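Local coordinates for putative nitrate transport protein (Thermoplasma volcanium, PDB 3MST) that is of unproven function but may take part in nitrate transport, possibly by binding a small solute for uptake, at residues Ile125-Asn129 with Glu130-Ala134. Sequence-based numbering, arbitrary orientation. Where two conformers were deposited one is given.
Sequences IKMAN and EGYSA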
loop_
_atom_site.group_PDB
_atom_site.type_symbol
_atom_site.label_atom_id
_atom_site.label_comp_id
_atom_site.label_asym_id
_atom_site.label_seq_id
_atom_site.Cartn_x
_atom_site.Cartn_y
_atom_site.Cartn_z
ATOM N N ILE A 125 6.541 16.103 -10.916
ATOM C CA ILE A 125 7.739 15.946 -11.695
ATOM C C ILE A 125 8.365 17.302 -12.049
ATOM O O ILE A 125 9.571 17.490 -11.950
ATOM C CB ILE A 125 7.465 15.095 -13.011
ATOM C CG1 ILE A 125 7.072 13.660 -12.643
ATOM C CG2 ILE A 125 8.674 15.151 -13.986
ATOM C CD1 ILE A 125 6.530 12.885 -13.807
ATOM N N LYS A 126 7.549 18.200 -12.544
ATOM C CA LYS A 126 8.046 19.516 -12.962
ATOM C C LYS A 126 8.687 20.256 -11.805
ATOM O O LYS A 126 9.784 20.808 -11.945
ATOM C CB LYS A 126 6.897 20.330 -13.556
ATOM C CG LYS A 126 7.364 21.727 -13.970
ATOM C CD LYS A 126 6.329 22.459 -14.779
ATOM C CE LYS A 126 5.171 22.929 -13.972
ATOM N NZ LYS A 126 4.177 23.703 -14.840
HETATM N N MSE A 127 8.000 20.295 -10.663
HETATM C CA MSE A 127 8.544 21.069 -9.558
HETATM C C MSE A 127 9.788 20.436 -8.938
HETATM O O MSE A 127 10.682 21.158 -8.456
HETATM C CB MSE A 127 7.480 21.420 -8.544
HETATM C CG MSE A 127 6.257 22.155 -9.080
HETATM SE SE MSE A 127 6.719 23.821 -10.064
HETATM C CE MSE A 127 7.272 24.905 -8.512
ATOM N N ALA A 128 9.884 19.104 -8.947
ATOM C CA ALA A 128 11.123 18.462 -8.570
ATOM C C ALA A 128 12.282 18.831 -9.508
ATOM O O ALA A 128 13.389 19.128 -9.072
ATOM C CB ALA A 128 10.941 16.965 -8.422
ATOM N N ASN A 129 12.000 18.887 -10.802
ATOM C CA ASN A 129 12.997 19.298 -11.756
ATOM C C ASN A 129 13.397 20.758 -11.609
ATOM O O ASN A 129 14.560 21.122 -11.941
ATOM C CB ASN A 129 12.499 18.989 -13.151
ATOM C CG ASN A 129 12.565 17.502 -13.483
ATOM O OD1 ASN A 129 13.347 16.744 -12.877
ATOM N ND2 ASN A 129 11.761 17.081 -14.465
ATOM N N GLU A 130 12.482 21.567 -11.083
ATOM C CA GLU A 130 12.773 22.973 -10.767
ATOM C C GLU A 130 13.531 23.198 -9.471
ATOM O O GLU A 130 13.903 24.338 -9.166
ATOM C CB GLU A 130 11.487 23.793 -10.759
ATOM C CG GLU A 130 10.885 23.953 -12.136
ATOM C CD GLU A 130 11.768 24.827 -12.992
ATOM O OE1 GLU A 130 11.912 26.046 -12.673
ATOM O OE2 GLU A 130 12.386 24.277 -13.920
ATOM N N GLY A 131 13.761 22.144 -8.699
ATOM C CA GLY A 131 14.604 22.245 -7.529
ATOM C C GLY A 131 13.930 21.983 -6.196
ATOM O O GLY A 131 14.573 22.046 -5.166
ATOM N N TYR A 132 12.623 21.723 -6.217
ATOM C CA TYR A 132 11.913 21.241 -5.037
ATOM C C TYR A 132 12.050 19.712 -4.967
ATOM O O TYR A 132 12.876 19.135 -5.658
ATOM C CB TYR A 132 10.488 21.769 -5.006
ATOM C CG TYR A 132 10.435 23.284 -4.764
ATOM C CD1 TYR A 132 10.881 23.822 -3.574
ATOM C CD2 TYR A 132 9.982 24.154 -5.738
ATOM C CE1 TYR A 132 10.870 25.188 -3.336
ATOM C CE2 TYR A 132 9.920 25.542 -5.499
ATOM C CZ TYR A 132 10.344 26.046 -4.286
ATOM O OH TYR A 132 10.334 27.424 -4.017
ATOM N N SER A 133 11.315 19.098 -4.055
ATOM C CA SER A 133 11.205 17.650 -3.983
ATOM C C SER A 133 9.761 17.213 -4.182
ATOM O O SER A 133 8.848 18.008 -4.145
ATOM C CB SER A 133 11.778 17.102 -2.645
ATOM O OG SER A 133 10.874 17.356 -1.579
ATOM N N ALA A 134 9.572 15.913 -4.418
ATOM C CA ALA A 134 8.248 15.354 -4.594
ATOM C C ALA A 134 8.260 13.909 -4.072
ATOM O O ALA A 134 9.299 13.254 -4.064
ATOM C CB ALA A 134 7.780 15.389 -6.037
HETATM O O HOH W 1 10.929 21.762 -14.558
#
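Met127, a selenomethionine with two deposited conformers, lies alongside Tyr132 with both side chains pointing the same way; in the conformer described, its methyl CE approaches the edge of the phenol ring, near the ring plane, at 4.0 Å from Tyr132 CD2. Bends at chi2 and chi3 fold the Met127 chain so that the methyl, not the selenium, does the touching, a contact that depends on this conformer and is to that extent doubtful. Behind this pair the backbone turns sharply: Tyr132 N donates to Met127 O (3.0 Å) and Gly131 N to Ala128 O (3.1 Å). With Gly131 at a phi of 117°, these two bonds form the Schellman motif that ends the helix. One residue earlier, Glu130 N bonds to Lys126 O at 2.9 Å. The base of the Glu130 side chain lies against that same carbonyl: chi1 (-69°) sets CG beside the backbone N, 3.3 Å from Lys126 O, and the bend at chi2 (-68°) then directs the carboxylate. A water donates to both Lys126 O and Glu130 OE2, tying the carboxylate to the final helical turn. On the buried side, Ala128 CB packs against Ala134 CB at 4.3 Å, while Ala128 CA makes a CH...O contact with Tyr132 O. The turn thus carries the chain from helix 121-129 directly into strand 133-137, which lies between strands 91-94 and 81-85 in a mixed sheet; Met127 and Tyr132 both rest on Tyr93, and Ser133 OG bonds to Arg91 O of strand 91-94.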